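PDB 3BRU: regulatory protein, TetR family from Rhodobacter sphaeroides 2.4.1, which represses transcription of its own operon and probably binds two operator sequences in the promoter. Local coordinates for residues F77-I82 with D142-A147; C128-L133 with G150-W155; Q33-A38 with A60-G65. All blocks are in the same frame, centred on the assembly; numbering follows the deposited sequence.

Overall arrangement
One contact within the DNA-binding head, one within the helical body and one between them illustrate how a TetR-type repressor couples the two. From the N terminus, contact 3 comes first: helix 31-45 meets residues A60-G65, closing a short loop of 21 residues within the HTH region. The chain then runs through helix 64-70 into helix 74-97, which opens contact 1, and that loop closes 59 residues on, at the start of helix 143-167. Contact 2 opens inside this span at C128 and closes beyond it on the same helix, so contacts 1 and 2 cross. These two touch through I82 and V151, while F77 and L81 pack against helix 31-45, joining contact 1 to contact 3.

Contact 1. Residues F77-I82 with D142-A147; sequences FGLALI and DDFRAA
L79 lies over one face of the F144 ring, its CG 4.0 Å from F144 CE1, and from there its two methyls part. CD2 reaches A147 CB at 3.8 Å, while CD1 meets the carboxylate end of D143 at the exposed margin, the two side chains crossing at about a right angle. With CG of F144 anti to its carbonyl carbon (chi1 -75°), the ring swings over to helix 74-97 and sets its CZ 4.0 Å from G78 CA. A CB here would probably fall too close to CZ; the bare backbone gives the ring room. I82 comes at the ring obliquely, CD1 3.9 Å from F144 CD2. The two short helical segments run nearly parallel, 4° apart, with their axes 10.7 Å from each other. In TetR-family repressors the helix equivalent to 74-97 leads from the HTH head into the regulatory body, and here the first turns of helix 143-167 pack beside it, with no hydrogen bond between the two segments. Y48 adds an edge-to-face partner for F144. On the far side, D142 and R145 form a salt bridge (R145 NE to D142 OD2, 3.2 Å), and R145 NH2 also donates to L198 O of the second subunit.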
# COMPACT_ATOMS: atom_id res chain seq x y z
N PHE A 77 2.21 -2.07 22.99
CA PHE A 77 3.31 -1.36 22.34
C PHE A 77 3.03 -0.84 20.93
O PHE A 77 3.21 0.36 20.65
CB PHE A 77 4.56 -2.25 22.33
CG PHE A 77 5.80 -1.56 21.85
CD1 PHE A 77 6.21 -0.36 22.38
CD2 PHE A 77 6.58 -2.13 20.85
CE1 PHE A 77 7.37 0.25 21.96
CE2 PHE A 77 7.72 -1.52 20.41
CZ PHE A 77 8.12 -0.34 20.98
N GLY A 78 2.65 -1.74 20.02
CA GLY A 78 2.15 -1.35 18.71
C GLY A 78 1.10 -0.23 18.69
O GLY A 78 1.20 0.68 17.88
N LEU A 79 0.09 -0.28 19.57
CA LEU A 79 -0.90 0.82 19.67
C LEU A 79 -0.34 2.13 20.16
O LEU A 79 -0.76 3.20 19.72
CB LEU A 79 -2.09 0.42 20.54
CG LEU A 79 -3.02 -0.64 19.95
CD1 LEU A 79 -3.89 -1.24 21.05
CD2 LEU A 79 -3.88 -0.05 18.85
N ALA A 80 0.60 2.06 21.10
CA ALA A 80 1.34 3.22 21.56
C ALA A 80 2.15 3.83 20.42
O ALA A 80 2.31 5.05 20.37
CB ALA A 80 2.28 2.84 22.73
N LEU A 81 2.71 2.99 19.54
CA LEU A 81 3.48 3.50 18.40
C LEU A 81 2.60 4.22 17.42
O LEU A 81 3.02 5.21 16.87
CB LEU A 81 4.28 2.41 17.67
CG LEU A 81 5.38 1.72 18.48
CD1 LEU A 81 5.90 0.51 17.70
CD2 LEU A 81 6.49 2.70 18.82
N ILE A 82 1.40 3.70 17.17
CA ILE A 82 0.43 4.39 16.32
C ILE A 82 0.06 5.77 16.92
O ILE A 82 0.07 6.77 16.21
CB ILE A 82 -0.85 3.55 16.09
CG1 ILE A 82 -0.57 2.31 15.26
CG2 ILE A 82 -1.95 4.37 15.44
CD1 ILE A 82 -1.66 1.23 15.48
N ASP A 142 -7.17 -7.42 16.48
CA ASP A 142 -8.22 -6.58 15.87
C ASP A 142 -8.41 -5.13 16.38
O ASP A 142 -8.98 -4.32 15.66
CB ASP A 142 -9.55 -7.32 15.62
CG ASP A 142 -9.70 -7.75 14.11
OD1 ASP A 142 -9.11 -8.79 13.69
OD2 ASP A 142 -10.41 -7.04 13.33
N ASP A 143 -7.87 -4.80 17.55
CA ASP A 143 -7.74 -3.40 18.06
C ASP A 143 -7.13 -2.39 17.05
O ASP A 143 -7.51 -1.22 17.00
CB ASP A 143 -6.83 -3.37 19.29
CG ASP A 143 -7.60 -3.42 20.60
OD1 ASP A 143 -8.82 -3.71 20.56
OD2 ASP A 143 -7.01 -3.15 21.67
N PHE A 144 -6.17 -2.88 16.27
CA PHE A 144 -5.42 -2.08 15.33
C PHE A 144 -6.31 -1.50 14.22
O PHE A 144 -6.06 -0.37 13.80
CB PHE A 144 -4.29 -2.92 14.75
CG PHE A 144 -3.14 -3.13 15.70
CD1 PHE A 144 -3.32 -3.74 16.93
CD2 PHE A 144 -1.86 -2.71 15.37
CE1 PHE A 144 -2.24 -3.92 17.82
CE2 PHE A 144 -0.79 -2.91 16.24
CZ PHE A 144 -0.99 -3.53 17.46
N ARG A 145 -7.33 -2.23 13.77
CA ARG A 145 -8.17 -1.79 12.67
C ARG A 145 -8.72 -0.35 12.87
O ARG A 145 -8.46 0.55 12.05
CB ARG A 145 -9.30 -2.80 12.37
CG ARG A 145 -9.87 -2.71 10.94
CD ARG A 145 -10.93 -3.83 10.58
NE ARG A 145 -10.39 -5.20 10.70
CZ ARG A 145 -9.59 -5.79 9.80
NH1 ARG A 145 -9.11 -7.02 10.00
NH2 ARG A 145 -9.26 -5.15 8.69
N ALA A 146 -9.43 -0.13 13.97
CA ALA A 146 -10.03 1.16 14.27
C ALA A 146 -8.95 2.22 14.54
O ALA A 146 -9.13 3.40 14.20
CB ALA A 146 -10.96 1.03 15.48
N ALA A 147 -7.84 1.80 15.14
CA ALA A 147 -6.79 2.74 15.46
C ALA A 147 -6.15 3.21 14.15
O ALA A 147 -5.98 4.41 13.95
CB ALA A 147 -5.77 2.12 16.37

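Contact 2. Residues C128-L133 with G150-W155; sequences CLVGNL and GVLETW
A cysteine sulfur serves two neighbours at once here: C128 SG approaches the edge of the W155 six-membered ring and also caps the start of its own helix. It stands 5.1 Å from the ring centroid and 78° off the ring normal, near the ring plane, with W155 CH2 the closest atom at 3.9 Å. The same sulfur accepts a weak bond from G131 N (3.7 Å), as fits the N-cap position of C128. SG is anti to the backbone N (chi1 -177°), which points it at the indole edge. V130 fills the middle of the contact. Its CG1 lies 3.6 Å from L152 CG, those two side chains sliding past each other in opposite directions, whereas CG2 touches both V151 CG1 and W155 CH2, each at 3.9 Å, nesting against the corner where they meet. With an alanine in place of V130 both methyls go, and a gap would probably open beside L152 CG, while V151 CG1 and W155 CH2 would lose the neighbour they share. The short segments of helices 129-135 and 143-167 cross at -135°, 11.0 Å apart at their axes, in the all-helical C-terminal region that TetR-family proteins use for regulation and dimerisation. V151 CG1 also lies over one face of the W155 ring, 3.4 Å above its plane and toward the rim. F89 and W186 meet the same indole with their rings, and E190 touches both C128 and W155. L152 also packs on R195 of the second subunit.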
# COMPACT_ATOMS: atom_id res chain seq x y z
N CYS A 128 5.64 4.73 5.55
CA CYS A 128 4.63 5.17 6.46
C CYS A 128 4.32 4.02 7.42
O CYS A 128 4.08 2.89 6.99
CB CYS A 128 3.39 5.61 5.69
SG CYS A 128 2.15 6.25 6.80
N LEU A 129 4.33 4.30 8.72
CA LEU A 129 3.94 3.30 9.72
C LEU A 129 2.51 2.80 9.51
O LEU A 129 2.23 1.62 9.62
CB LEU A 129 4.08 3.88 11.14
CG LEU A 129 3.58 2.90 12.20
CD1 LEU A 129 4.61 1.81 12.36
CD2 LEU A 129 3.32 3.56 13.51
N VAL A 130 1.61 3.74 9.21
CA VAL A 130 0.21 3.45 9.04
C VAL A 130 -0.07 2.61 7.80
O VAL A 130 -0.96 1.74 7.78
CB VAL A 130 -0.61 4.77 9.09
CG1 VAL A 130 -2.06 4.56 8.62
CG2 VAL A 130 -0.54 5.35 10.51
N GLY A 131 0.69 2.88 6.75
CA GLY A 131 0.59 2.09 5.53
C GLY A 131 1.16 0.72 5.74
O GLY A 131 0.55 -0.28 5.33
N ASN A 132 2.35 0.65 6.36
CA ASN A 132 2.94 -0.68 6.67
C ASN A 132 2.00 -1.55 7.48
O ASN A 132 1.82 -2.72 7.14
CB ASN A 132 4.26 -0.60 7.43
CG ASN A 132 5.41 -0.00 6.62
OD1 ASN A 132 5.25 0.45 5.46
ND2 ASN A 132 6.59 -0.00 7.23
N LEU A 133 1.43 -1.02 8.56
CA LEU A 133 0.59 -1.84 9.41
C LEU A 133 -0.75 -2.13 8.74
O LEU A 133 -1.30 -3.25 8.88
CB LEU A 133 0.36 -1.19 10.77
CG LEU A 133 1.54 -0.91 11.71
CD1 LEU A 133 1.02 -0.36 13.03
CD2 LEU A 133 2.39 -2.12 11.96
N GLY A 150 -8.65 5.33 12.12
CA GLY A 150 -8.81 6.61 12.80
C GLY A 150 -7.78 7.64 12.35
O GLY A 150 -8.13 8.80 12.07
N VAL A 151 -6.52 7.23 12.29
CA VAL A 151 -5.42 8.13 11.90
C VAL A 151 -5.59 8.63 10.43
O VAL A 151 -5.47 9.83 10.15
CB VAL A 151 -4.07 7.41 12.07
CG1 VAL A 151 -2.94 8.24 11.58
CG2 VAL A 151 -3.84 7.01 13.56
N LEU A 152 -5.87 7.70 9.52
CA LEU A 152 -6.10 7.99 8.11
C LEU A 152 -7.27 8.95 7.87
O LEU A 152 -7.19 9.86 7.05
CB LEU A 152 -6.35 6.67 7.37
CG LEU A 152 -5.12 5.76 7.09
CD1 LEU A 152 -5.52 4.30 6.68
CD2 LEU A 152 -4.19 6.37 6.06
N GLU A 153 -8.37 8.73 8.58
CA GLU A 153 -9.50 9.61 8.51
C GLU A 153 -9.17 10.99 9.03
O GLU A 153 -9.68 11.97 8.50
CB GLU A 153 -10.71 8.99 9.19
CG GLU A 153 -11.42 8.03 8.24
CD GLU A 153 -12.37 7.09 8.97
OE1 GLU A 153 -12.48 7.21 10.22
OE2 GLU A 153 -12.99 6.21 8.30
N THR A 154 -8.31 11.10 10.03
CA THR A 154 -7.84 12.41 10.47
C THR A 154 -7.10 13.14 9.36
O THR A 154 -7.38 14.32 9.09
CB THR A 154 -6.93 12.33 11.73
OG1 THR A 154 -7.71 11.79 12.80
CG2 THR A 154 -6.38 13.74 12.17
N TRP A 155 -6.16 12.45 8.72
CA TRP A 155 -5.41 13.01 7.63
C TRP A 155 -6.33 13.47 6.49
O TRP A 155 -6.12 14.58 5.93
CB TRP A 155 -4.41 12.00 7.14
CG TRP A 155 -3.35 11.63 8.15
CD1 TRP A 155 -3.05 12.29 9.33
CD2 TRP A 155 -2.44 10.54 8.06
NE1 TRP A 155 -2.01 11.64 9.98
CE2 TRP A 155 -1.61 10.57 9.22
CE3 TRP A 155 -2.22 9.52 7.10
CZ2 TRP A 155 -0.61 9.62 9.45
CZ3 TRP A 155 -1.21 8.58 7.33
CH2 TRP A 155 -0.42 8.64 8.49

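Contact 3. Residues Q33-A38 with A60-G65; sequences QSLIRA and ARVPKG
L35 and V62 cross obliquely, and L35 CD2 comes to 3.5 Å from V62 CG2. CG of L35 is anti to its carbonyl carbon (chi1 -73°), a turn that brings the forked end of the side chain nearer to residues A60-G65 than its first bond would suggest. CD2 then touches V62 on one hand and A60 CB, at 3.9 Å, on the other. V62 has a less usual conformation: its chi1 of -26° is far from a staggered value, and its two methyls divide the work, CG2 going to L35 and CG1 to S34 CB at 3.8 Å. The S34 hydroxyl is hydrogen-bonded to L30 O, just ahead of helix 31-45, while S34 CB packs against V62 CG1 and A60 O. A60 is small enough to lie against the helix backbone, CB 3.6 Å from S34 O. One turn further along, A38 CB stands 4.0 Å from A60 CB, so A60's methyl is held against both S34 O and A38 CB. L35 reaches beyond this to I56 and L57, and A38 to A59, all on helix 53-60. The chain leaves that helix through R61, whose positive phi turns it toward helix 64-70, with P63 as N-cap. This is the turn of the predicted helix-turn-helix motif of a TetR-family DNA-binding domain, packed against the domain's first helix.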
# COMPACT_ATOMS: atom_id res chain seq x y z
N GLN A 33 11.38 6.91 25.67
CA GLN A 33 11.69 7.41 24.34
C GLN A 33 12.50 6.44 23.50
O GLN A 33 12.28 6.39 22.31
CB GLN A 33 12.20 8.86 24.24
CG GLN A 33 13.68 9.20 24.34
CD GLN A 33 14.63 8.76 23.22
OE1 GLN A 33 15.78 8.49 23.51
NE2 GLN A 33 14.20 8.72 21.97
N SER A 34 13.41 5.68 24.11
CA SER A 34 14.26 4.76 23.37
C SER A 34 13.40 3.68 22.75
O SER A 34 13.64 3.27 21.61
CB SER A 34 15.29 4.08 24.27
OG SER A 34 16.12 5.04 24.86
N LEU A 35 12.42 3.18 23.52
CA LEU A 35 11.50 2.13 23.08
C LEU A 35 10.67 2.62 21.90
O LEU A 35 10.64 1.96 20.86
CB LEU A 35 10.62 1.65 24.23
CG LEU A 35 11.37 0.79 25.26
CD1 LEU A 35 10.48 0.46 26.47
CD2 LEU A 35 12.02 -0.50 24.66
N ILE A 36 10.06 3.80 22.04
CA ILE A 36 9.26 4.37 20.97
C ILE A 36 10.09 4.59 19.69
O ILE A 36 9.67 4.19 18.59
CB ILE A 36 8.61 5.66 21.44
CG1 ILE A 36 7.62 5.36 22.58
CG2 ILE A 36 7.99 6.44 20.25
CD1 ILE A 36 6.29 4.69 22.17
N ARG A 37 11.27 5.21 19.86
CA ARG A 37 12.23 5.42 18.78
C ARG A 37 12.53 4.13 18.00
O ARG A 37 12.38 4.08 16.76
CB ARG A 37 13.54 5.98 19.31
CG ARG A 37 14.63 6.04 18.22
CD ARG A 37 14.71 7.42 17.55
NE ARG A 37 13.41 8.02 17.24
CZ ARG A 37 12.93 8.21 16.01
NH1 ARG A 37 13.65 7.84 14.95
NH2 ARG A 37 11.74 8.79 15.83
N ALA A 38 12.99 3.10 18.73
CA ALA A 38 13.31 1.85 18.14
C ALA A 38 12.07 1.24 17.49
O ALA A 38 12.18 0.59 16.47
CB ALA A 38 13.89 0.91 19.20
N ALA A 60 16.95 -0.50 21.34
CA ALA A 60 16.72 0.53 22.35
C ALA A 60 17.75 0.49 23.50
O ALA A 60 17.92 1.50 24.20
CB ALA A 60 15.33 0.42 22.90
N ARG A 61 18.45 -0.66 23.66
CA ARG A 61 19.39 -0.88 24.76
C ARG A 61 18.71 -0.63 26.12
O ARG A 61 19.28 0.03 26.99
CB ARG A 61 20.65 -0.01 24.61
CG ARG A 61 21.40 -0.21 23.29
CD ARG A 61 22.51 0.84 23.09
NE ARG A 61 22.79 1.02 21.66
CZ ARG A 61 22.21 1.94 20.89
NH1 ARG A 61 22.52 2.01 19.60
NH2 ARG A 61 21.31 2.79 21.40
N VAL A 62 17.48 -1.13 26.28
CA VAL A 62 16.75 -1.06 27.56
C VAL A 62 16.43 -2.49 28.02
O VAL A 62 16.22 -3.37 27.17
CB VAL A 62 15.46 -0.17 27.53
CG1 VAL A 62 15.51 0.92 26.45
CG2 VAL A 62 14.24 -1.01 27.37
N PRO A 63 16.51 -2.75 29.36
CA PRO A 63 16.10 -4.06 29.91
C PRO A 63 14.60 -4.43 29.75
O PRO A 63 13.73 -3.56 29.72
CB PRO A 63 16.49 -3.95 31.39
CG PRO A 63 16.59 -2.48 31.66
CD PRO A 63 17.07 -1.86 30.40
N LYS A 64 14.33 -5.74 29.68
CA LYS A 64 12.99 -6.29 29.48
C LYS A 64 11.96 -5.81 30.55
O LYS A 64 10.78 -5.58 30.25
CB LYS A 64 13.10 -7.82 29.48
CG LYS A 64 11.92 -8.52 28.82
CD LYS A 64 12.08 -10.07 28.79
CE LYS A 64 12.86 -10.60 27.52
NZ LYS A 64 12.14 -10.47 26.18
N GLY A 65 12.44 -5.65 31.77
CA GLY A 65 11.63 -5.16 32.85
C GLY A 65 11.13 -3.75 32.62
O GLY A 65 10.08 -3.38 33.15